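Local atomic coordinates of large exoprotein involved in heme utilization or adhesion (Yersinia kristensenii ATCC 33638, PDB entry 5E3E), a protein that probably cleaves RNA as the toxic C-terminal domain of a contact-dependent inhibition system, a bacterial member of the RNase A superfamily, held here by its immunity protein CdiI. Residues B[4-9]-B[32-37]; B[18-23]-B[76-81]; B[50-55]-B[62-67]; B[67-72]-B[88-93]; B[94-99]-B[106-111]. All coordinates share one frame; numbering follows the deposited sequence.

Contact 1 (B[4-9]-B[32-37]); sequences LIDRHV and TDRTTA
Val9 and Asp33 bring the two backbones nearest, with Val9 CA 5.5 Å from Asp33 CA, where the residues after the 3-10 turn 4-7 pass the start of helix 34-47. Val9 does most of the touching, and its two methyl groups divide the work. CG1 is anti to the backbone N (chi1 -178°) and lies against the peptide link between Asp33 and Arg34, 3.5 Å from Arg34 N. CG2 meets the methyl of Ala37 one turn along the helix, Val9 CG2 to Ala37 CB being 3.8 Å. Asp33 is the N-cap of this helix. Its OD1 accepts from Thr36 N (2.9 Å) nearly along the C-O axis. Thr36 OG1 gives the same Asp33 OD1 a second bond (2.6 Å), from above the carboxylate plane. Farther out, Asp6 OD1 and Arg34 NH2 stay 4.4 Å apart, too far for a salt bridge. On the other side of the 4-9 segment, Arg7 and His8 both bind Asp21 of the CdiI chain. The contact is therefore van der Waals packing of Val9 on a helix start, with at most a weak Asp6-Arg34 attraction at its edge. The capping bond, backed by the Thr36 hydroxyl, holds the turn on which Val9 packs.

Contact 2 (B[18-23]-B[76-81]); sequences NRVSTG and ISVSRG
Val20 and Arg80 face each other where the end of helix 13-19 meets the end of strand 75-79. The tight part is the grip of Arg80 on the carbonyls after the helix. Its guanidinium lies flat over Val20 O, which sits 3.0 Å from Arg80 CZ, over the centre of the group. The angles there are too poor for a hydrogen bond. The bonds go to the carbonyls of Ser21 and Gly23 instead. Arg80 NH1 donates to Gly23 O (2.6 Å, 161° at the hydrogen), with the oxygen in the guanidinium plane. Arg80 NH2 reaches Ser21 O at 3.2 Å, and this oxygen is tilted from the plane. Arg80 CG is anti to the backbone N (chi1 -167°), and the chain bends at chi3 (-68°), which brings the guanidinium over Val20 O. Arg80 NH1 also donates to Val25 O, so one side chain ties together three backbone carbonyls.

The apolar part is less close. Val20 CG2 meets Val78 CG2 at 4.0 Å, the two valines set obliquely to each other. The solvent side is bridged by a water. It donates to Val20 O at 3.0 Å and accepts from Gly81 N, so Val20 O is satisfied by water while the arginine lies over it.

Tyr78 of the CdiI chain packs on Arg80. Val20 also touches Ala28 of strand 27-31, and Val78 touches Leu16 and Leu17 of helix 13-19. The contact thus closes the end of that helix over the edge of the sheet, where strands 27-31 and 75-79 pair.

Contact 3 (B[50-55]-B[62-67]); sequences AKIDSY and GYLEID
Leu64 packs against Tyr55 and Ile52, on the side of strand 63-68 that faces helix 49-58. The helix and strand run antiparallel, at 173°, with their axes 9.8 Å apart. The main contact is CH-pi. Leu64 CB stands over the centre of the Tyr55 ring, 3.8 Å from its centroid and 5° off the normal. With Tyr55 CG anti to the backbone N (chi1 163°), the ring reaches across to the strand, its far end near Tyr63 O and Gly62 O. Apolar contacts follow. Leu64 CD2 touches Tyr55 CB at 3.8 Å and Ile52 CG1 at 4.0 Å. Ile52 CG1 also reaches Ile66 CG2 (4.3 Å).

The polar contact is Lys51, whose extended chain passes Leu64 CD1 and places NZ 3.0 Å from Glu65 O, to which it donates. A water accepts from Lys51 NZ (3.1 Å) and Asp67 N (2.8 Å). The Tyr55 hydroxyl bonds to Lys61 O, and Arg97 makes a cation-pi contact with the ring.

Glu65 points away from the helix, and its OE2 forms a salt bridge with Arg15 of the CdiI chain. The strand's two sides therefore differ: an apolar core edged by one lysine towards the helix, charge and aromatic contacts towards CdiI.

Contact 4 (B[67-72]-B[88-93]); sequences DYQSNV and VTNARI. With NA (sodium ion), chain G.
Asp67 and Arg92 pair across strands 63-68 and 86-97, their side chains side by side and pointing the same way. Arg92 can be followed outwards. Its CB lies 3.5 Å from Asp67 OD1, and CG is at a similar range. CD is farther off, at 3.9 Å from Asp67 OD1. The bend at chi3 (-62°) then swings NE back to Asp67 OD1, at 3.2 Å, in a salt bridge that uses the syn lone pair. The carboxylate and guanidinium planes are 82° apart. At the tip, Arg92 NH1 forms a salt bridge with Asp74 of the CdiI chain. A water donates to both Asp67 OD1 and Ala91 O.

The next pair, Tyr68 and Ala91, is hydrogen-bonded: Tyr68 N to Ala91 O and Ala91 N to Tyr68 O are both 2.9 Å. On the face away from Asp67 and Arg92, Tyr68 CD2 touches Ala91 CB, towards helix 34-47. The Tyr68 hydroxyl bonds to Lys43.

Beyond Tyr68 the chain leaves the regular strand. Ser70 N donates to Asn90 OD1 (3.2 Å), and Ser70 OG donates to Thr89 O (2.7 Å). The same OG accepts from Val72 N, closing an ST turn.

Here the two segments hold a sodium ion. Ser70 O and Thr89 OG1 each bind it at 2.4 Å, Asn90 OD1 binds it too, and three waters bring the ligands to six. Asn90 OD1 thus serves both the metal and Ser70 N. The arrangement is an antiparallel strand pair whose regular pairing gives way beyond Tyr68 to a six-coordinate sodium site.

Contact 5 (B[94-99]-B[106-111]); sequences IIARDP and KIITGY
Ile108 has backbone angles far from a regular strand (phi -81°, psi -51°), and this local twist sets its side chain on the same side as that of Thr109, both facing Ile94. Its CG1 is anti to the carbonyl carbon, which brings it to Ala96 CB at 3.7 Å. Ile108 CB comes within 3.4 Å of Ile94 O, and Ile94 CG2 touches Ile108 CB.

Ile94 O accepts two backbone N-H groups. The bond from Ile108 N is 2.8 Å and lies in the carbonyl plane. The one from Thr109 N is weak, at 3.3 Å. This is a classic beta bulge, in the hairpin of strands 86-97 and 105-113. On one side Ile94 N donates to Thr109 O, and on the other Ala96 and Lys106 form a hydrogen-bonded pair. Ala96 N to Lys106 O and Lys106 N to Ala96 O are both 2.9 Å.

Ile95 and Ile107 are the non-hydrogen-bonded pair between them. Ile95 CG2 meets Ile107 CG1 on the face that carries Leu64 and Ile52 against Ile95. The other face, with Ile94, Ala96 and Ile108, packs on Tyr63, and there Leu25 of the CdiI chain reaches Ile108.

The Lys106 chain crosses Asp98 at a slant, with Lys106 CD 3.4 Å from Asp98 OD2. The charged ends do not meet, as Lys106 NZ is 5.2 Å from Asp98 OD2. Asp98 OD1 bonds to Ser100 instead.

Strand 86-97 joins contacts 4 and 5, whose centres are about 17 Å apart, and Arg92 N of contact 4 lies 2.9 Å from Tyr111 O of contact 5. Contact 3 shares Asp67 with contact 4. It also joins contact 5, where Leu64 N is 2.9 Å from Ile95 O. Contact 1 lies against contact 5 through Leu4 and His8, and against contact 2 through Arg7 O and Arg19 NH2, 3.0 Å apart. Contacts 2 and 3 are farthest apart, their centres about 29 Å from each other. The sodium ion belongs to contact 4; the side chain of Glu65 in contact 3 is about 14 Å from it. CdiI reaches residues of all five contacts.

Contact 1 (B[4-9]-B[32-37])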
# COMPACT_ATOMS: atom_id res chain seq x y z
N LEU B 4 -13.54 2.29 3.08
CA LEU B 4 -12.66 1.16 3.32
C LEU B 4 -11.81 1.29 4.58
O LEU B 4 -11.39 0.28 5.14
CB LEU B 4 -11.77 0.84 2.13
CG LEU B 4 -12.56 0.42 0.87
CD1 LEU B 4 -11.62 0.17 -0.27
CD2 LEU B 4 -13.42 -0.81 1.08
N ILE B 5 -11.60 2.49 5.05
CA ILE B 5 -10.89 2.65 6.32
C ILE B 5 -11.61 1.86 7.42
O ILE B 5 -10.99 1.42 8.37
CB ILE B 5 -10.72 4.13 6.73
CG1 ILE B 5 -9.71 4.30 7.87
CG2 ILE B 5 -12.05 4.78 7.09
CD1 ILE B 5 -8.96 5.59 7.79
N ASP B 6 -12.93 1.65 7.27
CA ASP B 6 -13.68 0.95 8.32
C ASP B 6 -13.32 -0.52 8.43
O ASP B 6 -13.61 -1.16 9.47
CB ASP B 6 -15.19 1.14 8.13
CG ASP B 6 -15.62 2.60 8.29
OD1 ASP B 6 -14.94 3.35 9.02
OD2 ASP B 6 -16.64 3.01 7.68
N ARG B 7 -12.69 -1.06 7.38
CA ARG B 7 -12.12 -2.43 7.44
C ARG B 7 -10.91 -2.49 8.40
O ARG B 7 -10.40 -3.59 8.68
CB ARG B 7 -11.68 -2.88 6.04
CG ARG B 7 -12.85 -3.04 5.10
CD ARG B 7 -12.44 -3.14 3.65
NE ARG B 7 -11.21 -3.87 3.47
CZ ARG B 7 -11.04 -5.18 3.67
NH1 ARG B 7 -12.03 -5.94 4.08
NH2 ARG B 7 -9.84 -5.72 3.46
N HIS B 8 -10.48 -1.34 8.89
CA HIS B 8 -9.24 -1.18 9.70
C HIS B 8 -9.50 -0.36 10.95
O HIS B 8 -8.60 0.34 11.45
CB HIS B 8 -8.13 -0.56 8.87
CG HIS B 8 -7.92 -1.26 7.58
ND1 HIS B 8 -7.20 -2.42 7.48
CD2 HIS B 8 -8.40 -1.01 6.33
CE1 HIS B 8 -7.21 -2.84 6.23
NE2 HIS B 8 -7.96 -2.02 5.52
N VAL B 9 -10.73 -0.41 11.44
CA VAL B 9 -11.07 0.21 12.75
C VAL B 9 -11.74 -0.80 13.68
O VAL B 9 -12.81 -1.36 13.38
CB VAL B 9 -11.98 1.47 12.63
CG1 VAL B 9 -12.23 2.08 14.01
CG2 VAL B 9 -11.37 2.52 11.71
N THR B 32 -7.05 1.12 16.83
CA THR B 32 -7.69 0.69 18.09
C THR B 32 -9.19 0.97 18.09
O THR B 32 -9.98 0.16 18.54
CB THR B 32 -7.06 1.43 19.24
OG1 THR B 32 -5.66 1.16 19.22
CG2 THR B 32 -7.64 0.95 20.59
N ASP B 33 -9.55 2.17 17.65
CA ASP B 33 -10.95 2.61 17.72
C ASP B 33 -11.17 3.79 16.83
O ASP B 33 -10.22 4.30 16.26
CB ASP B 33 -11.38 2.95 19.16
CG ASP B 33 -10.38 3.82 19.90
OD1 ASP B 33 -9.95 4.85 19.36
OD2 ASP B 33 -10.04 3.47 21.05
N ARG B 34 -12.42 4.22 16.71
CA ARG B 34 -12.77 5.34 15.82
C ARG B 34 -12.10 6.65 16.22
O ARG B 34 -11.61 7.38 15.37
CB ARG B 34 -14.30 5.50 15.72
CG ARG B 34 -14.76 6.37 14.54
CD ARG B 34 -16.27 6.27 14.28
NE ARG B 34 -16.56 6.15 12.83
CZ ARG B 34 -17.77 6.15 12.28
NH1 ARG B 34 -18.86 6.30 13.03
NH2 ARG B 34 -17.90 6.02 10.96
N THR B 35 -12.04 6.94 17.51
CA THR B 35 -11.41 8.18 17.94
C THR B 35 -9.95 8.24 17.50
O THR B 35 -9.47 9.27 17.06
CB THR B 35 -11.53 8.33 19.46
OG1 THR B 35 -12.90 8.48 19.77
CG2 THR B 35 -10.79 9.56 19.97
N THR B 36 -9.27 7.11 17.62
CA THR B 36 -7.88 7.02 17.21
C THR B 36 -7.73 7.14 15.69
O THR B 36 -6.88 7.85 15.21
CB THR B 36 -7.27 5.70 17.70
OG1 THR B 36 -7.43 5.61 19.13
CG2 THR B 36 -5.82 5.59 17.33
N ALA B 37 -8.58 6.43 14.94
CA ALA B 37 -8.50 6.49 13.48
C ALA B 37 -8.71 7.90 13.01
O ALA B 37 -8.03 8.37 12.09
CB ALA B 37 -9.53 5.59 12.86

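Contact 2 (B[18-23]-B[76-81])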
# COMPACT_ATOMS: atom_id res chain seq x y z
N ASN B 18 -7.56 -14.09 10.37
CA ASN B 18 -8.17 -14.74 9.24
C ASN B 18 -7.69 -14.16 7.89
O ASN B 18 -7.47 -14.90 6.94
CB ASN B 18 -9.69 -14.63 9.38
CG ASN B 18 -10.42 -15.44 8.33
OD1 ASN B 18 -10.99 -14.89 7.40
ND2 ASN B 18 -10.27 -16.74 8.40
N ARG B 19 -7.51 -12.86 7.80
CA ARG B 19 -7.03 -12.24 6.55
C ARG B 19 -5.63 -12.71 6.17
O ARG B 19 -5.33 -12.87 4.98
CB ARG B 19 -7.03 -10.74 6.68
CG ARG B 19 -8.39 -10.12 6.87
CD ARG B 19 -8.24 -8.64 7.12
NE ARG B 19 -9.54 -8.05 7.38
CZ ARG B 19 -9.76 -6.77 7.69
NH1 ARG B 19 -8.79 -5.89 7.74
NH2 ARG B 19 -11.00 -6.38 7.92
N VAL B 20 -4.77 -12.96 7.15
CA VAL B 20 -3.41 -13.39 6.85
C VAL B 20 -3.24 -14.90 6.73
O VAL B 20 -2.12 -15.38 6.58
CB VAL B 20 -2.36 -12.84 7.82
CG1 VAL B 20 -2.32 -11.34 7.73
CG2 VAL B 20 -2.59 -13.32 9.25
N SER B 21 -4.31 -15.68 6.85
CA SER B 21 -4.17 -17.13 6.65
C SER B 21 -4.96 -17.52 5.43
O SER B 21 -4.39 -17.81 4.37
CB SER B 21 -4.59 -17.88 7.91
OG SER B 21 -5.85 -17.45 8.35
N THR B 22 -6.27 -17.45 5.54
CA THR B 22 -7.18 -17.70 4.41
C THR B 22 -7.07 -16.63 3.30
O THR B 22 -7.14 -16.94 2.10
CB THR B 22 -8.62 -17.73 4.94
OG1 THR B 22 -8.71 -18.72 6.00
CG2 THR B 22 -9.63 -18.04 3.80
N GLY B 23 -6.94 -15.38 3.70
CA GLY B 23 -6.74 -14.28 2.74
C GLY B 23 -5.35 -14.29 2.15
O GLY B 23 -4.58 -15.25 2.36
N ILE B 76 -3.04 -2.28 15.99
CA ILE B 76 -2.46 -3.61 16.02
C ILE B 76 -2.24 -4.12 14.60
O ILE B 76 -2.91 -3.69 13.65
CB ILE B 76 -3.29 -4.63 16.81
CG1 ILE B 76 -4.71 -4.76 16.24
CG2 ILE B 76 -3.29 -4.25 18.30
CD1 ILE B 76 -5.55 -5.88 16.81
N SER B 77 -1.31 -5.06 14.51
CA SER B 77 -0.96 -5.71 13.26
C SER B 77 -0.64 -7.17 13.50
O SER B 77 -0.06 -7.52 14.51
CB SER B 77 0.22 -5.01 12.62
OG SER B 77 0.57 -5.60 11.36
N VAL B 78 -1.01 -7.99 12.53
CA VAL B 78 -0.61 -9.37 12.47
C VAL B 78 0.01 -9.65 11.09
O VAL B 78 -0.31 -9.00 10.10
CB VAL B 78 -1.76 -10.34 12.75
CG1 VAL B 78 -2.31 -10.11 14.17
CG2 VAL B 78 -2.86 -10.24 11.71
N SER B 79 0.88 -10.65 11.08
CA SER B 79 1.61 -11.07 9.88
C SER B 79 1.47 -12.56 9.59
O SER B 79 1.37 -13.37 10.50
CB SER B 79 3.11 -10.72 10.06
OG SER B 79 3.27 -9.32 9.93
N ARG B 80 1.48 -12.92 8.31
CA ARG B 80 1.41 -14.31 7.89
C ARG B 80 2.47 -15.16 8.56
O ARG B 80 3.60 -14.72 8.75
CB ARG B 80 1.55 -14.40 6.35
CG ARG B 80 1.19 -15.75 5.78
CD ARG B 80 1.08 -15.69 4.26
NE ARG B 80 -0.07 -14.87 3.90
CZ ARG B 80 -1.28 -15.35 3.65
NH1 ARG B 80 -2.27 -14.51 3.37
NH2 ARG B 80 -1.52 -16.67 3.67
N GLY B 81 2.10 -16.36 8.96
CA GLY B 81 3.06 -17.29 9.54
C GLY B 81 3.15 -17.27 11.05
O GLY B 81 3.80 -18.13 11.64
O HOH W 1 -0.73 -17.11 8.65

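Contact 3 (B[50-55]-B[62-67])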
# COMPACT_ATOMS: atom_id res chain seq x y z
N ALA B 50 1.29 20.30 2.57
CA ALA B 50 2.11 20.78 1.45
C ALA B 50 2.18 19.78 0.30
O ALA B 50 2.03 20.14 -0.87
CB ALA B 50 3.52 21.13 1.94
N LYS B 51 2.44 18.53 0.66
CA LYS B 51 2.43 17.39 -0.27
C LYS B 51 1.04 17.18 -0.94
O LYS B 51 0.95 16.89 -2.14
CB LYS B 51 2.84 16.16 0.53
CG LYS B 51 3.19 14.92 -0.23
CD LYS B 51 3.58 13.83 0.74
CE LYS B 51 3.69 12.49 0.04
NZ LYS B 51 4.07 11.43 1.02
N ILE B 52 -0.05 17.33 -0.18
CA ILE B 52 -1.39 17.21 -0.74
C ILE B 52 -1.66 18.35 -1.74
O ILE B 52 -2.24 18.15 -2.82
CB ILE B 52 -2.47 17.24 0.36
CG1 ILE B 52 -2.38 15.98 1.23
CG2 ILE B 52 -3.86 17.35 -0.24
CD1 ILE B 52 -3.11 16.10 2.55
N ASP B 53 -1.24 19.55 -1.35
CA ASP B 53 -1.47 20.76 -2.18
C ASP B 53 -0.74 20.65 -3.50
O ASP B 53 -1.33 20.95 -4.53
CB ASP B 53 -1.06 22.04 -1.42
CG ASP B 53 -2.07 22.45 -0.34
OD1 ASP B 53 -3.21 21.92 -0.30
OD2 ASP B 53 -1.71 23.34 0.48
N SER B 54 0.51 20.20 -3.49
CA SER B 54 1.26 19.96 -4.74
C SER B 54 0.62 18.87 -5.57
O SER B 54 0.57 18.98 -6.79
CB SER B 54 2.70 19.54 -4.45
OG SER B 54 3.35 20.52 -3.65
N TYR B 55 0.17 17.80 -4.90
CA TYR B 55 -0.46 16.68 -5.58
C TYR B 55 -1.71 17.15 -6.34
O TYR B 55 -1.87 16.83 -7.51
CB TYR B 55 -0.77 15.53 -4.60
CG TYR B 55 -1.78 14.51 -5.11
CD1 TYR B 55 -1.39 13.49 -5.98
CD2 TYR B 55 -3.10 14.57 -4.72
CE1 TYR B 55 -2.30 12.56 -6.43
CE2 TYR B 55 -4.02 13.64 -5.18
CZ TYR B 55 -3.60 12.63 -6.04
OH TYR B 55 -4.49 11.70 -6.52
N GLY B 62 -3.22 8.87 -9.74
CA GLY B 62 -4.55 8.45 -9.29
C GLY B 62 -4.74 8.56 -7.79
O GLY B 62 -5.87 8.82 -7.32
N TYR B 63 -3.67 8.34 -7.05
CA TYR B 63 -3.71 8.30 -5.57
C TYR B 63 -2.52 9.04 -5.00
O TYR B 63 -1.54 9.29 -5.71
CB TYR B 63 -3.70 6.84 -5.07
CG TYR B 63 -4.84 6.05 -5.67
CD1 TYR B 63 -4.71 5.42 -6.91
CD2 TYR B 63 -6.09 6.04 -5.06
CE1 TYR B 63 -5.77 4.74 -7.50
CE2 TYR B 63 -7.16 5.36 -5.63
CZ TYR B 63 -7.01 4.71 -6.84
OH TYR B 63 -8.06 4.04 -7.46
N LEU B 64 -2.57 9.29 -3.70
CA LEU B 64 -1.45 9.83 -2.94
C LEU B 64 -1.36 9.13 -1.58
O LEU B 64 -2.34 9.00 -0.86
CB LEU B 64 -1.59 11.34 -2.73
CG LEU B 64 -0.46 12.03 -1.93
CD1 LEU B 64 0.83 12.16 -2.74
CD2 LEU B 64 -0.92 13.39 -1.46
N GLU B 65 -0.15 8.69 -1.26
CA GLU B 65 0.19 8.10 0.04
C GLU B 65 0.61 9.20 1.01
O GLU B 65 1.48 10.01 0.68
CB GLU B 65 1.40 7.17 -0.16
CG GLU B 65 2.03 6.62 1.11
CD GLU B 65 3.30 5.82 0.85
OE1 GLU B 65 3.58 5.45 -0.33
OE2 GLU B 65 4.00 5.54 1.88
N ILE B 66 0.04 9.22 2.21
CA ILE B 66 0.51 10.11 3.23
C ILE B 66 0.74 9.29 4.47
O ILE B 66 -0.11 8.51 4.87
CB ILE B 66 -0.42 11.30 3.50
CG1 ILE B 66 -1.79 10.84 3.96
CG2 ILE B 66 -0.57 12.16 2.23
CD1 ILE B 66 -2.61 11.91 4.65
N ASP B 67 1.91 9.46 5.04
CA ASP B 67 2.33 8.65 6.17
C ASP B 67 2.31 9.46 7.45
O ASP B 67 2.35 10.70 7.43
CB ASP B 67 3.70 8.03 5.88
CG ASP B 67 3.64 7.04 4.70
OD1 ASP B 67 2.84 6.08 4.77
OD2 ASP B 67 4.35 7.23 3.70
O HOH W 2 3.94 11.15 4.07

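Contact 4 (B[67-72]-B[88-93])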
# COMPACT_ATOMS: atom_id res chain seq x y z
N ASP B 67 1.91 9.46 5.04
CA ASP B 67 2.33 8.65 6.17
C ASP B 67 2.31 9.46 7.45
O ASP B 67 2.35 10.70 7.43
CB ASP B 67 3.70 8.03 5.88
CG ASP B 67 3.64 7.04 4.70
OD1 ASP B 67 2.84 6.08 4.77
OD2 ASP B 67 4.35 7.23 3.70
N TYR B 68 2.15 8.74 8.55
CA TYR B 68 2.03 9.29 9.88
C TYR B 68 3.05 8.52 10.71
O TYR B 68 3.12 7.29 10.61
CB TYR B 68 0.64 9.01 10.41
CG TYR B 68 0.44 9.26 11.89
CD1 TYR B 68 0.21 10.55 12.36
CD2 TYR B 68 0.48 8.22 12.81
CE1 TYR B 68 0.03 10.78 13.69
CE2 TYR B 68 0.27 8.44 14.17
CZ TYR B 68 0.05 9.74 14.60
OH TYR B 68 -0.15 10.01 15.94
N GLN B 69 3.87 9.24 11.48
CA GLN B 69 4.83 8.62 12.35
C GLN B 69 4.56 9.08 13.79
O GLN B 69 4.21 10.24 14.04
CB GLN B 69 6.26 8.99 11.92
CG GLN B 69 6.62 8.56 10.49
CD GLN B 69 6.20 9.57 9.42
OE1 GLN B 69 6.23 10.80 9.64
NE2 GLN B 69 5.82 9.07 8.24
N SER B 70 4.64 8.16 14.73
CA SER B 70 4.54 8.51 16.14
C SER B 70 5.28 7.51 16.99
O SER B 70 5.80 6.52 16.44
CB SER B 70 3.06 8.55 16.58
OG SER B 70 2.59 7.28 17.04
N ASN B 71 5.32 7.74 18.31
CA ASN B 71 5.88 6.81 19.26
C ASN B 71 4.82 6.35 20.27
O ASN B 71 5.16 5.99 21.39
CB ASN B 71 7.08 7.43 20.02
CG ASN B 71 8.23 7.87 19.09
OD1 ASN B 71 8.73 7.08 18.29
ND2 ASN B 71 8.66 9.13 19.22
N VAL B 72 3.53 6.36 19.88
CA VAL B 72 2.43 5.93 20.76
C VAL B 72 1.54 4.97 19.95
O VAL B 72 1.19 5.28 18.81
CB VAL B 72 1.61 7.13 21.30
CG1 VAL B 72 0.37 6.69 22.03
CG2 VAL B 72 2.47 7.98 22.24
N VAL B 88 1.40 -1.08 17.06
CA VAL B 88 2.07 -0.31 16.02
C VAL B 88 1.78 1.17 16.22
O VAL B 88 0.70 1.54 16.72
CB VAL B 88 1.73 -0.84 14.63
CG1 VAL B 88 2.41 -2.21 14.42
CG2 VAL B 88 0.27 -1.00 14.50
N THR B 89 2.75 2.00 15.88
CA THR B 89 2.70 3.43 16.17
C THR B 89 2.61 4.33 14.91
O THR B 89 2.30 5.52 15.02
CB THR B 89 3.96 3.83 16.94
OG1 THR B 89 5.14 3.53 16.17
CG2 THR B 89 4.04 3.04 18.27
N ASN B 90 2.87 3.77 13.74
CA ASN B 90 2.83 4.54 12.50
C ASN B 90 1.57 4.21 11.69
O ASN B 90 0.92 3.23 11.97
CB ASN B 90 4.03 4.20 11.66
CG ASN B 90 5.32 4.67 12.28
OD1 ASN B 90 5.33 5.43 13.24
ND2 ASN B 90 6.44 4.22 11.69
N ALA B 91 1.28 4.99 10.68
CA ALA B 91 0.11 4.73 9.84
C ALA B 91 0.26 5.22 8.42
O ALA B 91 1.11 6.03 8.13
CB ALA B 91 -1.13 5.35 10.45
N ARG B 92 -0.64 4.79 7.55
CA ARG B 92 -0.60 5.22 6.16
C ARG B 92 -2.02 5.48 5.80
O ARG B 92 -2.90 4.68 6.09
CB ARG B 92 -0.00 4.14 5.27
CG ARG B 92 0.04 4.48 3.78
CD ARG B 92 0.72 3.39 2.93
NE ARG B 92 2.10 3.26 3.40
CZ ARG B 92 2.73 2.12 3.66
NH1 ARG B 92 2.16 0.94 3.44
NH2 ARG B 92 3.97 2.17 4.11
N ILE B 93 -2.23 6.61 5.14
CA ILE B 93 -3.52 6.96 4.58
C ILE B 93 -3.38 7.04 3.08
O ILE B 93 -2.38 7.54 2.59
CB ILE B 93 -3.99 8.35 5.10
CG1 ILE B 93 -3.90 8.46 6.65
CG2 ILE B 93 -5.38 8.68 4.58
CD1 ILE B 93 -4.58 7.44 7.43
NA NA G . 6.87 4.78 15.18
O HOH W 3 3.51 4.58 7.33
O HOH W 4 8.01 4.34 17.17
O HOH W 5 7.34 2.65 14.21
O HOH W 6 8.64 5.73 14.13

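Contact 5 (B[94-99]-B[106-111])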
# COMPACT_ATOMS: atom_id res chain seq x y z
N ILE B 94 -4.37 6.57 2.33
CA ILE B 94 -4.34 6.71 0.87
C ILE B 94 -5.49 7.59 0.48
O ILE B 94 -6.65 7.29 0.84
CB ILE B 94 -4.49 5.35 0.14
CG1 ILE B 94 -3.39 4.35 0.53
CG2 ILE B 94 -4.50 5.54 -1.39
CD1 ILE B 94 -2.00 4.88 0.41
N ILE B 95 -5.21 8.65 -0.27
CA ILE B 95 -6.24 9.55 -0.78
C ILE B 95 -6.28 9.53 -2.30
O ILE B 95 -5.35 9.07 -2.96
CB ILE B 95 -6.08 10.98 -0.26
CG1 ILE B 95 -4.83 11.67 -0.82
CG2 ILE B 95 -6.06 10.97 1.25
CD1 ILE B 95 -4.78 13.16 -0.54
N ALA B 96 -7.40 9.97 -2.83
CA ALA B 96 -7.52 10.09 -4.27
C ALA B 96 -8.12 11.42 -4.63
O ALA B 96 -8.98 11.94 -3.93
CB ALA B 96 -8.38 8.99 -4.82
N ARG B 97 -7.67 11.98 -5.76
CA ARG B 97 -8.16 13.27 -6.21
C ARG B 97 -9.64 13.11 -6.53
O ARG B 97 -10.02 12.18 -7.25
CB ARG B 97 -7.36 13.72 -7.44
CG ARG B 97 -7.50 15.19 -7.78
CD ARG B 97 -6.71 15.56 -9.02
NE ARG B 97 -5.29 15.22 -8.90
CZ ARG B 97 -4.75 14.08 -9.35
NH1 ARG B 97 -3.46 13.86 -9.19
NH2 ARG B 97 -5.49 13.19 -9.98
N ASP B 98 -10.47 14.00 -5.98
CA ASP B 98 -11.93 13.95 -6.14
C ASP B 98 -12.48 15.39 -6.11
O ASP B 98 -12.90 15.88 -5.05
CB ASP B 98 -12.57 13.12 -5.02
CG ASP B 98 -14.07 12.90 -5.24
OD1 ASP B 98 -14.60 13.42 -6.24
OD2 ASP B 98 -14.72 12.22 -4.41
N PRO B 99 -12.48 16.06 -7.28
CA PRO B 99 -12.86 17.48 -7.34
C PRO B 99 -14.19 17.83 -6.65
O PRO B 99 -14.36 18.96 -6.18
CB PRO B 99 -12.95 17.75 -8.85
CG PRO B 99 -13.06 16.41 -9.50
CD PRO B 99 -12.26 15.50 -8.63
N LYS B 106 -10.76 12.44 -1.70
CA LYS B 106 -11.41 11.56 -0.75
C LYS B 106 -10.40 10.60 -0.14
O LYS B 106 -9.42 10.26 -0.77
CB LYS B 106 -12.55 10.80 -1.41
CG LYS B 106 -12.14 9.74 -2.40
CD LYS B 106 -13.28 9.33 -3.33
CE LYS B 106 -14.59 9.02 -2.61
NZ LYS B 106 -14.54 7.79 -1.78
N ILE B 107 -10.67 10.17 1.09
CA ILE B 107 -9.87 9.16 1.74
C ILE B 107 -10.32 7.78 1.25
O ILE B 107 -11.48 7.33 1.44
CB ILE B 107 -10.00 9.25 3.26
CG1 ILE B 107 -9.44 10.59 3.74
CG2 ILE B 107 -9.27 8.11 3.93
CD1 ILE B 107 -9.92 10.94 5.13
N ILE B 108 -9.39 7.08 0.61
CA ILE B 108 -9.70 5.77 0.06
C ILE B 108 -9.63 4.73 1.16
O ILE B 108 -10.54 3.94 1.32
CB ILE B 108 -8.71 5.40 -1.06
CG1 ILE B 108 -8.89 6.40 -2.22
CG2 ILE B 108 -8.93 3.99 -1.55
CD1 ILE B 108 -10.25 6.37 -2.91
N THR B 109 -8.53 4.75 1.89
CA THR B 109 -8.38 3.85 3.05
C THR B 109 -7.23 4.33 3.92
O THR B 109 -6.58 5.33 3.61
CB THR B 109 -8.15 2.38 2.61
OG1 THR B 109 -8.30 1.47 3.72
CG2 THR B 109 -6.84 2.20 1.94
N GLY B 110 -7.04 3.64 5.03
CA GLY B 110 -5.89 3.93 5.88
C GLY B 110 -5.81 2.89 6.98
O GLY B 110 -6.79 2.26 7.31
N TYR B 111 -4.60 2.73 7.54
CA TYR B 111 -4.38 1.71 8.55
C TYR B 111 -3.01 1.85 9.19
O TYR B 111 -2.12 2.50 8.63
CB TYR B 111 -4.50 0.31 7.97
CG TYR B 111 -3.91 0.10 6.57
CD1 TYR B 111 -2.53 0.04 6.35
CD2 TYR B 111 -4.76 -0.04 5.49
CE1 TYR B 111 -2.02 -0.16 5.06
CE2 TYR B 111 -4.28 -0.26 4.21
CZ TYR B 111 -2.92 -0.32 4.01
OH TYR B 111 -2.51 -0.55 2.74